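Local coordinates for protein probable glutamine synthetase (Pseudomonas aeruginosa, PDB 4HPP) that belongs to the glutamine synthetase family, joining an N-terminal beta-sheet domain to a catalytic domain that holds a magnesium ion and a glutamic acid in this model, at residues A[74-79]-A[168-173]; A[89-94]-A[202-207]; A[47-52]-A[417-422]. One frame throughout, in Å; residues are numbered along the deposited sequence.

Interaction 1 (A[74-79]-A[168-173]); sequences SRVRVE and AQAGTE
Val76, on strand 66-78 of the N-terminal sheet, and Ala170, just past the end of helix 159-169, bring their CA atoms to 5.1 Å. The helix closes in a Schellman motif: Gly171 takes a positive phi and its N bonds back to Ala168 O. This turn puts Ala170 CB against the strand, where it meets Val76 CG1 at 3.5 Å and Val78 CG2 at 3.7 Å. In Val76 the touching branch is the one opposite the backbone N (chi1 174°). In Val78 that branch, CG1, goes instead to the end of Gln169, whose extended side chain crosses the valine at about a right angle.

The Gln169 amide spans the strand's end. Its OE1 takes a weak, bent bond from Glu79 N (2.9 Å, 125° at the hydrogen), while its NE2 gives a firmer one to Gln80 O, so both ends of the amide are held by neighbouring backbone. Arg77 NH1 forms a salt bridge with Glu79 OE2, an oxygen that also pairs with Arg8. A water joins the two backbones, accepting from Arg77 N at 3.0 Å and donating to Gln169 O at 2.8 Å.

Interaction 2 (A[89-94]-A[202-207]); sequences LDYLHG and AVNVRE
Hydrogen bonds from Tyr91 and His93 converge on one atom, Asn204 OD1. Tyr91 OH donates to Asn204 OD1 at 2.7 Å and His93 NE2 at 2.9 Å. The donors approach from opposite faces of the amide plane, each tilted about 30° out of it, so the oxygen is gripped from both sides. It lies in the imidazole plane and, being a carbonyl oxygen, requires NE2 to carry the hydrogen; this should limit the ring's rotation. Tyr91 reaches this point because its CG lies between the backbone N and the carbonyl carbon (chi1 66°), aiming the phenol at the helix.

These residues join the N-terminal sheet to the catalytic domain: strand 89-97 runs beside helix 196-216 with axes 11.0 Å apart at the segments and directions 148° apart, roughly antiparallel. Alternation along the strand turns Tyr91 and His93 to the helix and Leu92 away from it.

The remaining contacts are van der Waals: Val203 CG1 meets the His93 ring edge at CE1 (3.7 Å), and Glu207 CB lies 4.3 Å from Tyr91 OH. The Glu207 carboxylate turns off to a salt bridge with Arg210, and Leu150 of the third subunit packs on both Tyr91 and Glu207.

Interaction 3 (A[47-52]-A[417-422]); sequences SLTPQD and LAMKRH
Met419 and Thr49 make the close part of this contact. In the methionine, CG opposite the backbone N (chi1 177°) carries the chain out to the loop, and CG comes to rest 3.5 Å from Ser47 O and 3.6 Å from Leu48 O. The chain then bends twice, so that SD lies 3.8 Å from Thr49 CA. Thr49 answers with its methyl group: CG2 presses to 3.1 Å from Met419 O, a short carbon-oxygen approach. The same CG2 touches Met419 CG at 3.7 Å and reaches the His422 ring at ND1, 3.6 Å away, the threonine and histidine side chains crossing at about a right angle. The threonine hydroxyl turns back to its own loop, where OG1 is hydrogen-bonded with Leu53 O.

Here a loop of the N-terminal domain packs on a helix of the catalytic domain. Residues 47-52, between strands 39-41 and 66-78, rest on helix 410-427 near the end of the chain, and Thr49 to Asp52 form a type I beta turn closed by Asp52 N to Thr49 O. No direct hydrogen bond links the two segments.

Toward the borders the fit is looser. Pro50 CD stands 4.3 Å from Met419 SD, and Lys420 NZ only approaches the proline ring; it forms a salt bridge with Glu423 and a hydrogen bond with Pro283 O. Beside the direct contact of Thr49 with His422, a water bridges the segments: it donates to Ser47 O and is also hydrogen-bonded to His422 ND1 (2.8 Å), sitting in the imidazole plane.

In the fold
Interactions 1 and 2 are neighbours, their centres 8 Å apart, because strands 66-78 and 89-97 pair in one sheet. Arg75 NH2 meets Asp90 OD2 at 2.7 Å in a salt bridge, and Val76 N probably bonds to Tyr91 O. Val76 also packs on Asn204, so both contacts share one side of the sheet. Interaction 3 lies farther off, with centre-to-centre distances of about 23 Å to interaction 2 and 31 Å to interaction 1. No residue binding the magnesium ion or glutamic acid lies in these segments; Asp52 O bonds to Tyr181 OH of the third subunit, the residue after that subunit's magnesium ligand Glu180. Glu207 and Pro50 side chains each lie about 10 Å from a calcium ion.

Interaction 1 (A[74-79]-A[168-173])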
loop_
_atom_site.group_PDB
_atom_site.type_symbol
_atom_site.label_atom_id
_atom_site.label_comp_id
_atom_site.label_asym_id
_atom_site.label_seq_id
_atom_site.Cartn_x
_atom_site.Cartn_y
_atom_site.Cartn_z
ATOM N N SER A 74 -35.208 27.857 -1.569
ATOM C CA SER A 74 -33.781 28.013 -1.797
ATOM C C SER A 74 -33.026 26.694 -1.609
ATOM O O SER A 74 -31.806 26.692 -1.687
ATOM C CB SER A 74 -33.241 28.957 -0.772
ATOM O OG SER A 74 -33.404 28.349 0.503
ATOM N N ARG A 75 -33.748 25.598 -1.342
ATOM C CA ARG A 75 -33.125 24.318 -1.092
ATOM C C ARG A 75 -32.084 23.859 -2.139
ATOM O O ARG A 75 -32.335 23.889 -3.338
ATOM C CB ARG A 75 -34.184 23.241 -0.892
ATOM C CG ARG A 75 -33.572 21.887 -0.526
ATOM C CD ARG A 75 -34.481 21.127 0.407
ATOM N NE ARG A 75 -33.925 19.858 0.769
ATOM C CZ ARG A 75 -34.664 18.823 1.128
ATOM N NH1 ARG A 75 -35.977 18.971 1.204
ATOM N NH2 ARG A 75 -34.095 17.653 1.413
ATOM N N VAL A 76 -30.912 23.442 -1.652
ATOM C CA VAL A 76 -29.890 22.830 -2.493
ATOM C C VAL A 76 -29.737 21.357 -2.164
ATOM O O VAL A 76 -29.629 21.005 -1.000
ATOM C CB VAL A 76 -28.536 23.574 -2.355
ATOM C CG1 VAL A 76 -27.422 22.853 -3.119
ATOM C CG2 VAL A 76 -28.712 24.948 -2.969
ATOM N N ARG A 77 -29.744 20.510 -3.189
ATOM C CA ARG A 77 -29.664 19.072 -3.013
ATOM C C ARG A 77 -28.639 18.586 -3.998
ATOM O O ARG A 77 -28.934 18.554 -5.191
ATOM C CB ARG A 77 -30.996 18.376 -3.413
ATOM C CG ARG A 77 -32.250 18.462 -2.533
ATOM C CD ARG A 77 -32.801 17.027 -2.520
ATOM N NE ARG A 77 -34.239 16.807 -2.812
ATOM C CZ ARG A 77 -34.878 15.614 -2.755
ATOM N NH1 ARG A 77 -34.244 14.481 -2.404
ATOM N NH2 ARG A 77 -36.178 15.535 -3.054
ATOM N N VAL A 78 -27.458 18.186 -3.533
ATOM C CA VAL A 78 -26.493 17.502 -4.416
ATOM C C VAL A 78 -26.412 16.099 -3.865
ATOM O O VAL A 78 -25.850 15.875 -2.774
ATOM C CB VAL A 78 -25.063 18.118 -4.374
ATOM C CG1 VAL A 78 -24.095 17.340 -5.272
ATOM C CG2 VAL A 78 -25.065 19.664 -4.603
ATOM N N GLU A 79 -26.974 15.150 -4.616
ATOM C CA GLU A 79 -27.097 13.786 -4.141
ATOM C C GLU A 79 -25.798 13.061 -4.325
ATOM O O GLU A 79 -25.426 12.225 -3.507
ATOM C CB GLU A 79 -28.242 13.077 -4.867
ATOM C CG GLU A 79 -29.578 13.829 -4.665
ATOM C CD GLU A 79 -30.159 13.650 -3.249
ATOM O OE1 GLU A 79 -29.779 12.663 -2.593
ATOM O OE2 GLU A 79 -30.977 14.488 -2.763
ATOM N N ALA A 168 -24.923 21.614 -11.464
ATOM C CA ALA A 168 -26.261 21.244 -12.081
ATOM C C ALA A 168 -27.251 20.642 -11.101
ATOM O O ALA A 168 -28.403 21.175 -10.971
ATOM C CB ALA A 168 -26.158 20.371 -13.328
ATOM N N GLN A 169 -26.806 19.597 -10.380
ATOM C CA GLN A 169 -27.663 19.020 -9.349
ATOM C C GLN A 169 -28.071 20.042 -8.339
ATOM O O GLN A 169 -29.126 19.948 -7.809
ATOM C CB GLN A 169 -26.991 17.898 -8.563
ATOM C CG GLN A 169 -26.550 16.661 -9.329
ATOM C CD GLN A 169 -25.718 15.797 -8.464
ATOM O OE1 GLN A 169 -26.138 15.460 -7.334
ATOM N NE2 GLN A 169 -24.442 15.541 -8.896
ATOM N N ALA A 170 -27.245 21.039 -8.061
ATOM C CA ALA A 170 -27.588 21.977 -7.006
ATOM C C ALA A 170 -28.530 23.043 -7.544
ATOM O O ALA A 170 -28.903 23.960 -6.838
ATOM C CB ALA A 170 -26.343 22.600 -6.469
ATOM N N GLY A 171 -28.951 22.916 -8.804
ATOM C CA GLY A 171 -29.830 23.940 -9.403
ATOM C C GLY A 171 -29.175 25.293 -9.669
ATOM O O GLY A 171 -29.867 26.326 -9.788
ATOM N N THR A 172 -27.849 25.317 -9.781
ATOM C CA THR A 172 -27.172 26.595 -10.105
ATOM C C THR A 172 -27.215 26.932 -11.642
ATOM O O THR A 172 -26.900 28.048 -12.077
ATOM C CB THR A 172 -25.727 26.698 -9.543
ATOM O OG1 THR A 172 -24.925 25.610 -10.051
ATOM C CG2 THR A 172 -25.736 26.646 -8.070
ATOM N N GLU A 173 -27.616 25.991 -12.469
ATOM C CA GLU A 173 -27.441 26.200 -13.928
ATOM C C GLU A 173 -25.984 26.531 -14.337
ATOM O O GLU A 173 -25.690 27.536 -14.998
ATOM C CB GLU A 173 -28.421 27.245 -14.433
ATOM C CG GLU A 173 -29.881 26.888 -14.118
ATOM C CD GLU A 173 -30.841 27.971 -14.546
ATOM O OE1 GLU A 173 -30.798 29.098 -13.940
ATOM O OE2 GLU A 173 -31.626 27.701 -15.493
HETATM O O HOH W 1 -30.901 21.097 -5.905
#

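Interaction 2 (A[89-94]-A[202-207])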
loop_
_atom_site.group_PDB
_atom_site.type_symbol
_atom_site.label_atom_id
_atom_site.label_comp_id
_atom_site.label_asym_id
_atom_site.label_seq_id
_atom_site.Cartn_x
_atom_site.Cartn_y
_atom_site.Cartn_z
ATOM N N LEU A 89 -25.096 16.637 -0.033
ATOM C CA LEU A 89 -25.097 17.968 0.464
ATOM C C LEU A 89 -26.496 18.483 0.427
ATOM O O LEU A 89 -27.042 18.695 -0.637
ATOM C CB LEU A 89 -24.237 18.805 -0.461
ATOM C CG LEU A 89 -24.003 20.257 0.017
ATOM C CD1 LEU A 89 -23.267 20.374 1.358
ATOM C CD2 LEU A 89 -23.264 21.042 -1.061
ATOM N N ASP A 90 -27.090 18.706 1.573
ATOM C CA ASP A 90 -28.471 19.125 1.609
ATOM C C ASP A 90 -28.676 20.249 2.575
ATOM O O ASP A 90 -28.453 20.084 3.759
ATOM C CB ASP A 90 -29.334 17.946 2.013
ATOM C CG ASP A 90 -30.774 18.152 1.688
ATOM O OD1 ASP A 90 -31.208 19.344 1.504
ATOM O OD2 ASP A 90 -31.480 17.097 1.616
ATOM N N TYR A 91 -29.107 21.403 2.092
ATOM C CA TYR A 91 -29.296 22.557 3.003
ATOM C C TYR A 91 -30.186 23.588 2.336
ATOM O O TYR A 91 -30.343 23.563 1.122
ATOM C CB TYR A 91 -27.924 23.235 3.375
ATOM C CG TYR A 91 -27.288 23.865 2.170
ATOM C CD1 TYR A 91 -27.623 25.153 1.758
ATOM C CD2 TYR A 91 -26.359 23.163 1.418
ATOM C CE1 TYR A 91 -27.012 25.732 0.621
ATOM C CE2 TYR A 91 -25.734 23.727 0.306
ATOM C CZ TYR A 91 -26.081 25.005 -0.109
ATOM O OH TYR A 91 -25.489 25.516 -1.258
ATOM N N LEU A 92 -30.736 24.481 3.150
ATOM C CA LEU A 92 -31.617 25.571 2.758
ATOM C C LEU A 92 -31.120 26.904 3.360
ATOM O O LEU A 92 -30.681 26.955 4.529
ATOM C CB LEU A 92 -33.025 25.341 3.331
ATOM C CG LEU A 92 -33.840 24.127 2.937
ATOM C CD1 LEU A 92 -33.496 22.944 3.813
ATOM C CD2 LEU A 92 -35.329 24.415 3.051
ATOM N N HIS A 93 -31.225 27.977 2.574
ATOM C CA HIS A 93 -30.920 29.312 3.026
ATOM C C HIS A 93 -32.073 29.783 3.855
ATOM O O HIS A 93 -33.239 29.440 3.576
ATOM C CB HIS A 93 -30.713 30.245 1.867
ATOM C CG HIS A 93 -29.672 29.780 0.912
ATOM N ND1 HIS A 93 -28.412 30.286 0.910
ATOM C CD2 HIS A 93 -29.726 28.818 -0.116
ATOM C CE1 HIS A 93 -27.681 29.657 -0.062
ATOM N NE2 HIS A 93 -28.488 28.758 -0.690
ATOM N N GLY A 94 -31.762 30.565 4.886
ATOM C CA GLY A 94 -32.768 31.000 5.796
ATOM C C GLY A 94 -32.584 32.470 6.064
ATOM O O GLY A 94 -31.496 33.047 5.813
ATOM N N ALA A 202 -24.704 32.655 -5.811
ATOM C CA ALA A 202 -23.324 32.974 -5.547
ATOM C C ALA A 202 -22.886 32.103 -4.366
ATOM O O ALA A 202 -21.882 31.420 -4.446
ATOM C CB ALA A 202 -23.179 34.437 -5.260
ATOM N N VAL A 203 -23.701 32.008 -3.315
ATOM C CA VAL A 203 -23.306 31.191 -2.138
ATOM C C VAL A 203 -23.191 29.698 -2.528
ATOM O O VAL A 203 -22.158 29.054 -2.263
ATOM C CB VAL A 203 -24.276 31.360 -0.933
ATOM C CG1 VAL A 203 -24.025 30.290 0.144
ATOM C CG2 VAL A 203 -24.194 32.764 -0.364
ATOM N N ASN A 204 -24.239 29.172 -3.168
ATOM C CA ASN A 204 -24.241 27.812 -3.677
ATOM C C ASN A 204 -23.036 27.474 -4.538
ATOM O O ASN A 204 -22.401 26.421 -4.348
ATOM C CB ASN A 204 -25.457 27.576 -4.549
ATOM C CG ASN A 204 -26.748 27.616 -3.791
ATOM O OD1 ASN A 204 -26.801 27.400 -2.597
ATOM N ND2 ASN A 204 -27.809 27.886 -4.503
ATOM N N VAL A 205 -22.713 28.338 -5.491
ATOM C CA VAL A 205 -21.483 28.104 -6.292
ATOM C C VAL A 205 -20.218 27.959 -5.411
ATOM O O VAL A 205 -19.344 27.133 -5.718
ATOM C CB VAL A 205 -21.242 29.167 -7.391
ATOM C CG1 VAL A 205 -19.847 29.064 -7.936
ATOM C CG2 VAL A 205 -22.263 29.038 -8.522
ATOM N N ARG A 206 -20.126 28.717 -4.314
ATOM C CA ARG A 206 -18.931 28.628 -3.488
ATOM C C ARG A 206 -18.916 27.366 -2.620
ATOM O O ARG A 206 -17.832 26.698 -2.430
ATOM C CB ARG A 206 -18.851 29.843 -2.591
ATOM C CG ARG A 206 -18.624 31.110 -3.366
ATOM C CD ARG A 206 -19.289 32.290 -2.661
ATOM N NE ARG A 206 -19.083 33.509 -3.441
ATOM C CZ ARG A 206 -18.952 34.740 -2.932
ATOM N NH1 ARG A 206 -18.992 34.889 -1.604
ATOM N NH2 ARG A 206 -18.788 35.807 -3.760
ATOM N N GLU A 207 -20.095 27.059 -2.053
ATOM C CA GLU A 207 -20.149 26.027 -1.089
ATOM C C GLU A 207 -19.999 24.652 -1.768
ATOM O O GLU A 207 -19.343 23.731 -1.206
ATOM C CB GLU A 207 -21.377 26.202 -0.213
ATOM C CG GLU A 207 -21.241 27.435 0.675
ATOM C CD GLU A 207 -20.038 27.309 1.584
ATOM O OE1 GLU A 207 -19.269 28.257 1.681
ATOM O OE2 GLU A 207 -19.880 26.249 2.211
#

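Interaction 3 (A[47-52]-A[417-422])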
loop_
_atom_site.group_PDB
_atom_site.type_symbol
_atom_site.label_atom_id
_atom_site.label_comp_id
_atom_site.label_asym_id
_atom_site.label_seq_id
_atom_site.Cartn_x
_atom_site.Cartn_y
_atom_site.Cartn_z
ATOM N N SER A 47 -21.370 39.395 14.911
ATOM C CA SER A 47 -20.167 40.182 15.142
ATOM C C SER A 47 -18.865 39.381 14.965
ATOM O O SER A 47 -17.804 39.903 15.332
ATOM C CB SER A 47 -20.170 40.843 16.539
ATOM O OG SER A 47 -21.419 41.432 16.907
ATOM N N LEU A 48 -18.909 38.125 14.477
ATOM C CA LEU A 48 -17.630 37.403 14.276
ATOM C C LEU A 48 -16.920 37.948 13.077
ATOM O O LEU A 48 -17.527 38.128 12.025
ATOM C CB LEU A 48 -17.760 35.888 14.127
ATOM C CG LEU A 48 -18.166 34.982 15.311
ATOM C CD1 LEU A 48 -18.776 33.673 14.830
ATOM C CD2 LEU A 48 -17.050 34.685 16.285
ATOM N N THR A 49 -15.633 38.223 13.284
ATOM C CA THR A 49 -14.699 38.692 12.271
ATOM C C THR A 49 -14.200 37.489 11.478
ATOM O O THR A 49 -14.415 36.362 11.892
ATOM C CB THR A 49 -13.456 39.405 12.898
ATOM O OG1 THR A 49 -12.796 38.516 13.803
ATOM C CG2 THR A 49 -13.855 40.671 13.617
ATOM N N PRO A 50 -13.485 37.722 10.355
ATOM C CA PRO A 50 -12.946 36.531 9.699
ATOM C C PRO A 50 -12.085 35.625 10.596
ATOM O O PRO A 50 -12.001 34.418 10.369
ATOM C CB PRO A 50 -12.151 37.119 8.538
ATOM C CG PRO A 50 -12.908 38.380 8.169
ATOM C CD PRO A 50 -13.448 38.917 9.476
ATOM N N GLN A 51 -11.487 36.187 11.634
ATOM C CA GLN A 51 -10.562 35.438 12.477
ATOM C C GLN A 51 -11.289 34.780 13.636
ATOM O O GLN A 51 -10.667 34.262 14.554
ATOM C CB GLN A 51 -9.414 36.327 12.964
ATOM C CG GLN A 51 -8.585 36.909 11.833
ATOM C CD GLN A 51 -9.263 38.093 11.136
ATOM O OE1 GLN A 51 -10.252 38.668 11.634
ATOM N NE2 GLN A 51 -8.748 38.445 9.952
ATOM N N ASP A 52 -12.613 34.822 13.565
ATOM C CA ASP A 52 -13.508 34.135 14.506
ATOM C C ASP A 52 -13.601 34.751 15.888
ATOM O O ASP A 52 -13.977 34.077 16.847
ATOM C CB ASP A 52 -13.230 32.611 14.552
ATOM C CG ASP A 52 -14.019 31.827 13.451
ATOM O OD1 ASP A 52 -14.893 32.461 12.780
ATOM O OD2 ASP A 52 -13.757 30.609 13.279
ATOM N N LEU A 417 -19.838 47.792 10.875
ATOM C CA LEU A 417 -18.786 48.773 11.089
ATOM C C LEU A 417 -17.888 48.446 12.260
ATOM O O LEU A 417 -16.684 48.678 12.213
ATOM C CB LEU A 417 -19.406 50.140 11.344
ATOM C CG LEU A 417 -19.796 51.015 10.160
ATOM C CD1 LEU A 417 -20.267 52.333 10.730
ATOM C CD2 LEU A 417 -18.641 51.222 9.172
ATOM N N ALA A 418 -18.470 47.902 13.315
ATOM C CA ALA A 418 -17.667 47.493 14.473
ATOM C C ALA A 418 -16.903 46.222 14.216
ATOM O O ALA A 418 -15.670 46.125 14.521
ATOM C CB ALA A 418 -18.537 47.338 15.682
ATOM N N MET A 419 -17.602 45.242 13.626
ATOM C CA MET A 419 -16.938 43.986 13.334
ATOM C C MET A 419 -15.708 44.167 12.430
ATOM O O MET A 419 -14.751 43.413 12.542
ATOM C CB MET A 419 -17.894 42.968 12.741
ATOM C CG MET A 419 -17.163 41.681 12.383
ATOM S SD MET A 419 -16.559 41.610 10.692
ATOM C CE MET A 419 -18.142 41.285 9.855
ATOM N N LYS A 420 -15.721 45.147 11.535
ATOM C CA LYS A 420 -14.618 45.272 10.580
ATOM C C LYS A 420 -13.397 46.022 11.155
ATOM O O LYS A 420 -12.238 45.639 10.917
ATOM C CB LYS A 420 -15.108 45.932 9.282
ATOM C CG LYS A 420 -15.950 45.075 8.347
ATOM C CD LYS A 420 -15.105 43.961 7.712
ATOM C CE LYS A 420 -16.012 42.948 7.022
ATOM N NZ LYS A 420 -15.136 41.863 6.528
ATOM N N ARG A 421 -13.655 47.087 11.911
ATOM C CA ARG A 421 -12.607 47.734 12.718
ATOM C C ARG A 421 -11.808 46.661 13.447
ATOM O O ARG A 421 -10.518 46.675 13.487
ATOM C CB ARG A 421 -13.257 48.645 13.787
ATOM C CG ARG A 421 -13.803 49.969 13.275
ATOM C CD ARG A 421 -12.734 50.727 12.459
ATOM N NE ARG A 421 -13.353 51.798 11.673
ATOM C CZ ARG A 421 -12.760 52.456 10.684
ATOM N NH1 ARG A 421 -11.519 52.168 10.345
ATOM N NH2 ARG A 421 -13.421 53.410 10.038
ATOM N N HIS A 422 -12.606 45.739 14.016
ATOM C CA HIS A 422 -12.099 44.664 14.799
ATOM C C HIS A 422 -11.325 43.706 13.943
ATOM O O HIS A 422 -10.230 43.228 14.332
ATOM C CB HIS A 422 -13.203 43.997 15.580
ATOM C CG HIS A 422 -12.705 42.894 16.480
ATOM N ND1 HIS A 422 -13.511 41.936 16.976
ATOM C CD2 HIS A 422 -11.410 42.607 16.939
ATOM C CE1 HIS A 422 -12.768 41.081 17.720
ATOM N NE2 HIS A 422 -11.484 41.506 17.694
HETATM O O HOH W 2 -16.239 41.654 16.616
#